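Local coordinates for natural killer cell receptor Ly49C (Mus musculus, PDB 3C8J), which serves as a disulfide-linked homodimeric receptor on natural killer cells that recognises class I MHC molecules, at residues A[106-118]-A[188-200]. The protein carries 4 engineered substitutions. Residues are numbered along the deposited sequence; the frame is centred on the assembly and turned at random.
Sequences ANCQHYGVPILKI and IPYYCICGKKLDK. Engineered in segment 106-118: G112 (natural residue Ser).
C108, near the end of helix 101-110, is covalently tied to C194 of strand 190-197: the SG atoms of C108 and C194 lie 2.0 Å apart, with a chi3 dihedral of -93°. A second bridge, between C192 and C104, lies alongside, with C192 SG 3.8 Å from C108 SG. Two bridges spaced two residues apart on the strand and four on the helix thus staple these elements together, within the C-type lectin-like domain of this receptor.

The hydrogen bonds belong to the backbone. The helix closes in a Schellman motif, identified by the bonds V113 N to C108 O and G112 N to Q109 O and by the positive phi of the engineered G112. The chain then turns back across the strand and forms a single beta bridge, I115 with C194. Its evidence is a pair of bonds: G195 N to P114 O at 2.9 Å, nearly straight at N-H...O 163°, and L116 N to I193 O at 2.8 Å, more bent.

Apolar contacts flank this bridge. A chi1 of 176° turns V113 CG1 to the strand, where it lies over the G195 carbonyl, 3.6 Å from G195 O, between the CB atoms of C194 (3.8 Å) and K196 (3.7 Å), while the V113 side chain also packs on F201 of the second subunit. The side chains of L116 and I193 leave the bridge in a common direction and pack flank to flank, with L116 CD2 3.9 Å from I193 CG2. L116 also touches L127 of helix 121-130 and I138 of strand 136-143, and its CD1 sits against the CA of G195.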
ATOM      1  N   ALA A 106      19.690  -3.574 -13.152  1.00 61.35           N
ATOM      2  CA  ALA A 106      19.386  -3.307 -14.554  1.00 61.40           C
ATOM      3  C   ALA A 106      17.875  -3.288 -14.802  1.00 61.79           C
ATOM      4  O   ALA A 106      17.351  -2.291 -15.297  1.00 61.76           O
ATOM      5  CB  ALA A 106      20.070  -4.312 -15.451  1.00 60.83           C
ATOM      6  N   ASN A 107      17.183  -4.373 -14.431  1.00 61.93           N
ATOM      7  CA  ASN A 107      15.751  -4.496 -14.691  1.00 62.49           C
ATOM      8  C   ASN A 107      14.976  -3.365 -14.085  1.00 62.29           C
ATOM      9  O   ASN A 107      14.108  -2.791 -14.730  1.00 62.62           O
ATOM     10  CB  ASN A 107      15.184  -5.808 -14.151  1.00 63.09           C
ATOM     11  CG  ASN A 107      15.500  -7.002 -15.037  1.00 64.78           C
ATOM     12  OD1 ASN A 107      16.435  -6.980 -15.852  1.00 65.23           O
ATOM     13  ND2 ASN A 107      14.720  -8.068 -14.870  1.00 66.50           N
ATOM     14  N   CYS A 108      15.293  -3.057 -12.830  1.00 62.29           N
ATOM     15  CA  CYS A 108      14.628  -1.992 -12.097  1.00 61.72           C
ATOM     16  C   CYS A 108      14.768  -0.653 -12.836  1.00 61.50           C
ATOM     17  O   CYS A 108      13.787   0.082 -12.946  1.00 61.82           O
ATOM     18  CB  CYS A 108      15.180  -1.890 -10.675  1.00 61.79           C
ATOM     19  SG  CYS A 108      14.646  -3.150  -9.453  1.00 61.95           S
ATOM     20  N   GLN A 109      15.967  -0.345 -13.337  1.00 60.82           N
ATOM     21  CA  GLN A 109      16.185   0.887 -14.113  1.00 60.63           C
ATOM     22  C   GLN A 109      15.253   0.938 -15.308  1.00 59.84           C
ATOM     23  O   GLN A 109      14.643   1.969 -15.571  1.00 60.07           O
ATOM     24  CB  GLN A 109      17.639   1.031 -14.614  1.00 61.07           C
ATOM     25  CG  GLN A 109      18.492   2.056 -13.857  1.00 63.13           C
ATOM     26  CD  GLN A 109      17.810   3.425 -13.697  1.00 64.76           C
ATOM     27  OE1 GLN A 109      17.302   3.751 -12.616  1.00 65.47           O
ATOM     28  NE2 GLN A 109      17.788   4.217 -14.771  1.00 63.17           N
ATOM     29  N   HIS A 110      15.144  -0.183 -16.015  1.00 58.66           N
ATOM     30  CA  HIS A 110      14.312  -0.288 -17.194  1.00 57.54           C
ATOM     31  C   HIS A 110      12.849   0.111 -16.957  1.00 57.16           C
ATOM     32  O   HIS A 110      12.168   0.519 -17.882  1.00 57.27           O
ATOM     33  CB  HIS A 110      14.395  -1.696 -17.758  1.00 57.39           C
ATOM     34  CG  HIS A 110      13.628  -1.876 -19.028  1.00 57.52           C
ATOM     35  ND1 HIS A 110      12.408  -2.517 -19.075  1.00 57.84           N
ATOM     36  CD2 HIS A 110      13.891  -1.473 -20.292  1.00 57.23           C
ATOM     37  CE1 HIS A 110      11.964  -2.524 -20.319  1.00 57.87           C
ATOM     38  NE2 HIS A 110      12.845  -1.895 -21.076  1.00 57.64           N
ATOM     39  N   TYR A 111      12.365   0.003 -15.729  1.00 56.68           N
ATOM     40  CA  TYR A 111      11.017   0.488 -15.423  1.00 56.54           C
ATOM     41  C   TYR A 111      11.040   1.847 -14.739  1.00 56.61           C
ATOM     42  O   TYR A 111      10.007   2.328 -14.288  1.00 56.54           O
ATOM     43  CB  TYR A 111      10.254  -0.518 -14.557  1.00 56.55           C
ATOM     44  CG  TYR A 111      10.130  -1.841 -15.229  1.00 56.09           C
ATOM     45  CD1 TYR A 111      10.799  -2.949 -14.733  1.00 55.82           C
ATOM     46  CD2 TYR A 111       9.380  -1.980 -16.390  1.00 54.84           C
ATOM     47  CE1 TYR A 111      10.712  -4.185 -15.366  1.00 56.19           C
ATOM     48  CE2 TYR A 111       9.285  -3.197 -17.033  1.00 56.44           C
ATOM     49  CZ  TYR A 111       9.960  -4.300 -16.513  1.00 57.36           C
ATOM     50  OH  TYR A 111       9.872  -5.523 -17.139  1.00 58.66           O
ATOM     51  N   GLY A 112      12.224   2.455 -14.647  1.00 56.36           N
ATOM     52  CA  GLY A 112      12.377   3.714 -13.928  1.00 56.42           C
ATOM     53  C   GLY A 112      12.074   3.647 -12.437  1.00 56.28           C
ATOM     54  O   GLY A 112      11.845   4.664 -11.809  1.00 56.00           O
ATOM     55  N   VAL A 113      12.078   2.452 -11.865  1.00 56.68           N
ATOM     56  CA  VAL A 113      11.856   2.301 -10.432  1.00 57.86           C
ATOM     57  C   VAL A 113      13.068   1.568  -9.917  1.00 58.49           C
ATOM     58  O   VAL A 113      13.215   0.380 -10.162  1.00 59.13           O
ATOM     59  CB  VAL A 113      10.555   1.516 -10.126  1.00 57.67           C
ATOM     60  CG1 VAL A 113      10.400   1.280  -8.659  1.00 57.03           C
ATOM     61  CG2 VAL A 113       9.341   2.274 -10.666  1.00 58.45           C
ATOM     62  N   PRO A 114      13.969   2.283  -9.234  1.00 58.75           N
ATOM     63  CA  PRO A 114      15.279   1.674  -8.969  1.00 58.68           C
ATOM     64  C   PRO A 114      15.264   0.558  -7.909  1.00 58.65           C
ATOM     65  O   PRO A 114      14.320   0.438  -7.143  1.00 58.31           O
ATOM     66  CB  PRO A 114      16.141   2.870  -8.525  1.00 58.63           C
ATOM     67  CG  PRO A 114      15.293   4.135  -8.857  1.00 58.64           C
ATOM     68  CD  PRO A 114      13.878   3.661  -8.711  1.00 58.54           C
ATOM     69  N   ILE A 115      16.323  -0.251  -7.890  1.00 58.57           N
ATOM     70  CA  ILE A 115      16.445  -1.363  -6.944  1.00 57.93           C
ATOM     71  C   ILE A 115      16.223  -0.870  -5.513  1.00 57.99           C
ATOM     72  O   ILE A 115      16.622   0.235  -5.162  1.00 58.45           O
ATOM     73  CB  ILE A 115      17.781  -2.151  -7.171  1.00 57.80           C
ATOM     74  CG1 ILE A 115      17.883  -3.411  -6.308  1.00 57.67           C
ATOM     75  CG2 ILE A 115      19.024  -1.245  -7.037  1.00 57.93           C
ATOM     76  CD1 ILE A 115      19.182  -4.219  -6.558  1.00 57.57           C
ATOM     77  N   LEU A 116      15.572  -1.687  -4.694  1.00 57.97           N
ATOM     78  CA  LEU A 116      15.045  -1.233  -3.406  1.00 57.35           C
ATOM     79  C   LEU A 116      16.029  -0.628  -2.425  1.00 57.33           C
ATOM     80  O   LEU A 116      17.080  -1.194  -2.130  1.00 57.31           O
ATOM     81  CB  LEU A 116      14.269  -2.343  -2.714  1.00 56.98           C
ATOM     82  CG  LEU A 116      13.579  -1.964  -1.404  1.00 56.72           C
ATOM     83  CD1 LEU A 116      12.459  -0.969  -1.613  1.00 56.03           C
ATOM     84  CD2 LEU A 116      13.095  -3.189  -0.694  1.00 54.12           C
ATOM     85  N   LYS A 117      15.647   0.541  -1.921  1.00 57.58           N
ATOM     86  CA  LYS A 117      16.225   1.105  -0.718  1.00 57.84           C
ATOM     87  C   LYS A 117      15.219   0.957   0.424  1.00 58.20           C
ATOM     88  O   LYS A 117      14.049   1.291   0.277  1.00 58.38           O
ATOM     89  CB  LYS A 117      16.616   2.567  -0.962  1.00 57.72           C
ATOM     90  CG  LYS A 117      16.679   3.438   0.280  1.00 57.69           C
ATOM     91  CD  LYS A 117      18.020   4.157   0.393  1.00 56.33           C
ATOM     92  CE  LYS A 117      17.881   5.349   1.285  1.00 56.51           C
ATOM     93  NZ  LYS A 117      19.199   5.804   1.753  1.00 58.59           N
ATOM     94  N   ILE A 118      15.674   0.421   1.552  1.00 59.09           N
ATOM     95  CA  ILE A 118      14.808   0.238   2.721  1.00 59.65           C
ATOM     96  C   ILE A 118      15.142   1.321   3.734  1.00 59.77           C
ATOM     97  O   ILE A 118      16.301   1.489   4.075  1.00 59.19           O
ATOM     98  CB  ILE A 118      14.951  -1.166   3.362  1.00 59.35           C
ATOM     99  CG1 ILE A 118      14.607  -2.256   2.335  1.00 60.06           C
ATOM    100  CG2 ILE A 118      14.017  -1.288   4.540  1.00 60.18           C
ATOM    101  CD1 ILE A 118      14.619  -3.702   2.869  1.00 59.67           C
ATOM    102  N   ILE A 188      24.769 -14.569  -7.624  1.00 57.09           N
ATOM    103  CA  ILE A 188      23.755 -15.572  -7.334  1.00 56.77           C
ATOM    104  C   ILE A 188      22.392 -15.152  -7.921  1.00 56.58           C
ATOM    105  O   ILE A 188      21.943 -14.025  -7.712  1.00 55.65           O
ATOM    106  CB  ILE A 188      23.665 -15.896  -5.827  1.00 56.84           C
ATOM    107  CG1 ILE A 188      25.019 -16.407  -5.326  1.00 56.62           C
ATOM    108  CG2 ILE A 188      22.575 -16.954  -5.564  1.00 56.76           C
ATOM    109  CD1 ILE A 188      25.029 -16.858  -3.888  1.00 55.83           C
ATOM    110  N   PRO A 189      21.760 -16.056  -8.690  1.00 56.62           N
ATOM    111  CA  PRO A 189      20.478 -15.749  -9.303  1.00 56.79           C
ATOM    112  C   PRO A 189      19.363 -15.732  -8.256  1.00 57.26           C
ATOM    113  O   PRO A 189      18.940 -16.794  -7.776  1.00 57.54           O
ATOM    114  CB  PRO A 189      20.266 -16.904 -10.296  1.00 57.03           C
ATOM    115  CG  PRO A 189      21.517 -17.720 -10.287  1.00 56.22           C
ATOM    116  CD  PRO A 189      22.220 -17.419  -9.015  1.00 56.56           C
ATOM    117  N   TYR A 190      18.904 -14.533  -7.899  1.00 57.18           N
ATOM    118  CA  TYR A 190      17.801 -14.376  -6.970  1.00 57.23           C
ATOM    119  C   TYR A 190      16.692 -13.523  -7.576  1.00 57.45           C
ATOM    120  O   TYR A 190      16.843 -12.915  -8.643  1.00 57.45           O
ATOM    121  CB  TYR A 190      18.268 -13.712  -5.671  1.00 57.05           C
ATOM    122  CG  TYR A 190      19.054 -14.591  -4.740  1.00 56.89           C
ATOM    123  CD1 TYR A 190      20.022 -14.031  -3.901  1.00 56.87           C
ATOM    124  CD2 TYR A 190      18.855 -15.980  -4.695  1.00 56.66           C
ATOM    125  CE1 TYR A 190      20.770 -14.818  -3.031  1.00 57.24           C
ATOM    126  CE2 TYR A 190      19.601 -16.794  -3.820  1.00 56.17           C
ATOM    127  CZ  TYR A 190      20.558 -16.196  -2.984  1.00 57.71           C
ATOM    128  OH  TYR A 190      21.338 -16.954  -2.117  1.00 58.10           O
ATOM    129  N   TYR A 191      15.578 -13.458  -6.870  1.00 57.79           N
ATOM    130  CA  TYR A 191      14.530 -12.510  -7.207  1.00 58.45           C
ATOM    131  C   TYR A 191      15.040 -11.088  -6.938  1.00 58.74           C
ATOM    132  O   TYR A 191      16.200 -10.882  -6.582  1.00 58.63           O
ATOM    133  CB  TYR A 191      13.311 -12.780  -6.360  1.00 58.24           C
ATOM    134  CG  TYR A 191      12.688 -14.126  -6.556  1.00 59.00           C
ATOM    135  CD1 TYR A 191      12.099 -14.790  -5.483  1.00 59.71           C
ATOM    136  CD2 TYR A 191      12.654 -14.734  -7.814  1.00 59.55           C
ATOM    137  CE1 TYR A 191      11.486 -16.026  -5.651  1.00 60.62           C
ATOM    138  CE2 TYR A 191      12.050 -15.979  -7.996  1.00 59.97           C
ATOM    139  CZ  TYR A 191      11.464 -16.619  -6.909  1.00 60.31           C
ATOM    140  OH  TYR A 191      10.859 -17.853  -7.065  1.00 59.94           O
ATOM    141  N   CYS A 192      14.155 -10.116  -7.082  1.00 59.10           N
ATOM    142  CA  CYS A 192      14.562  -8.740  -7.131  1.00 58.91           C
ATOM    143  C   CYS A 192      13.398  -7.830  -6.749  1.00 58.89           C
ATOM    144  O   CYS A 192      12.271  -8.041  -7.212  1.00 58.71           O
ATOM    145  CB  CYS A 192      15.020  -8.470  -8.555  1.00 59.07           C
ATOM    146  SG  CYS A 192      15.363  -6.808  -8.953  1.00 60.66           S
ATOM    147  N   ILE A 193      13.675  -6.839  -5.899  1.00 58.79           N
ATOM    148  CA  ILE A 193      12.673  -5.848  -5.491  1.00 58.96           C
ATOM    149  C   ILE A 193      13.043  -4.430  -5.903  1.00 59.21           C
ATOM    150  O   ILE A 193      14.109  -3.934  -5.540  1.00 58.80           O
ATOM    151  CB  ILE A 193      12.430  -5.815  -3.960  1.00 58.94           C
ATOM    152  CG1 ILE A 193      12.263  -7.232  -3.398  1.00 59.52           C
ATOM    153  CG2 ILE A 193      11.192  -4.962  -3.656  1.00 57.83           C
ATOM    154  CD1 ILE A 193      11.940  -7.291  -1.916  1.00 58.63           C
ATOM    155  N   CYS A 194      12.146  -3.778  -6.639  1.00 59.17           N
ATOM    156  CA  CYS A 194      12.339  -2.383  -7.009  1.00 59.12           C
ATOM    157  C   CYS A 194      11.438  -1.543  -6.131  1.00 58.92           C
ATOM    158  O   CYS A 194      10.346  -1.971  -5.799  1.00 59.75           O
ATOM    159  CB  CYS A 194      11.974  -2.150  -8.475  1.00 59.36           C
ATOM    160  SG  CYS A 194      12.653  -3.315  -9.678  1.00 59.15           S
ATOM    161  N   GLY A 195      11.872  -0.348  -5.755  1.00 58.53           N
ATOM    162  CA  GLY A 195      11.046   0.493  -4.912  1.00 58.72           C
ATOM    163  C   GLY A 195      11.133   1.967  -5.247  1.00 58.71           C
ATOM    164  O   GLY A 195      12.134   2.408  -5.766  1.00 58.20           O
ATOM    165  N   LYS A 196      10.076   2.724  -4.955  1.00 58.87           N
ATOM    166  CA  LYS A 196      10.082   4.154  -5.221  1.00 59.42           C
ATOM    167  C   LYS A 196       9.014   4.927  -4.422  1.00 59.03           C
ATOM    168  O   LYS A 196       7.854   4.530  -4.412  1.00 59.35           O
ATOM    169  CB  LYS A 196       9.970   4.400  -6.728  1.00 59.45           C
ATOM    170  CG  LYS A 196       9.181   5.639  -7.150  1.00 61.60           C
ATOM    171  CD  LYS A 196       9.819   6.320  -8.353  1.00 63.92           C
ATOM    172  CE  LYS A 196      10.829   7.349  -7.899  1.00 65.66           C
ATOM    173  NZ  LYS A 196      11.309   8.177  -9.037  1.00 69.12           N
ATOM    174  N   LYS A 197       9.440   6.011  -3.767  1.00 58.17           N
ATOM    175  CA  LYS A 197       8.574   6.910  -3.013  1.00 58.08           C
ATOM    176  C   LYS A 197       7.600   7.659  -3.930  1.00 57.68           C
ATOM    177  O   LYS A 197       7.976   8.156  -5.006  1.00 57.70           O
ATOM    178  CB  LYS A 197       9.393   7.961  -2.241  1.00 57.77           C
ATOM    179  CG  LYS A 197      10.446   7.416  -1.256  1.00 59.06           C
ATOM    180  CD  LYS A 197      10.713   8.372  -0.037  1.00 59.15           C
ATOM    181  CE  LYS A 197      11.316   9.746  -0.398  1.00 60.97           C
ATOM    182  NZ  LYS A 197      12.828   9.784  -0.467  1.00 60.64           N
ATOM    183  N   LEU A 198       6.351   7.751  -3.501  1.00 56.33           N
ATOM    184  CA  LEU A 198       5.424   8.615  -4.171  1.00 55.77           C
ATOM    185  C   LEU A 198       5.612  10.023  -3.647  1.00 55.65           C
ATOM    186  O   LEU A 198       5.800  10.231  -2.447  1.00 55.55           O
ATOM    187  CB  LEU A 198       3.983   8.147  -3.967  1.00 55.80           C
ATOM    188  CG  LEU A 198       3.740   6.677  -4.316  1.00 55.18           C
ATOM    189  CD1 LEU A 198       2.312   6.319  -4.132  1.00 52.26           C
ATOM    190  CD2 LEU A 198       4.190   6.370  -5.725  1.00 55.15           C
ATOM    191  N   ASP A 199       5.550  10.979  -4.570  1.00 55.49           N
ATOM    192  CA  ASP A 199       5.788  12.398  -4.308  1.00 55.29           C
ATOM    193  C   ASP A 199       4.498  13.108  -3.965  1.00 54.71           C
ATOM    194  O   ASP A 199       4.499  14.249  -3.512  1.00 55.37           O
ATOM    195  CB  ASP A 199       6.336  13.059  -5.573  1.00 55.32           C
ATOM    196  CG  ASP A 199       7.835  13.130  -5.594  1.00 57.44           C
ATOM    197  OD1 ASP A 199       8.493  12.190  -5.082  1.00 58.79           O
ATOM    198  OD2 ASP A 199       8.365  14.137  -6.134  1.00 60.61           O
ATOM    199  N   LYS A 200       3.393  12.432  -4.227  1.00 53.75           N
ATOM    200  CA  LYS A 200       2.087  13.052  -4.249  1.00 52.71           C
ATOM    201  C   LYS A 200       1.080  11.915  -4.404  1.00 52.33           C
ATOM    202  O   LYS A 200       1.441  10.776  -4.727  1.00 52.33           O
ATOM    203  CB  LYS A 200       2.045  14.047  -5.414  1.00 52.48           C
ATOM    204  CG  LYS A 200       0.829  14.034  -6.309  1.00 52.64           C
ATOM    205  CD  LYS A 200       1.194  14.336  -7.755  1.00 52.81           C
ATOM    206  CE  LYS A 200       1.895  13.142  -8.415  1.00 54.20           C
ATOM    207  NZ  LYS A 200       2.190  13.415  -9.859  1.00 55.86           N
TER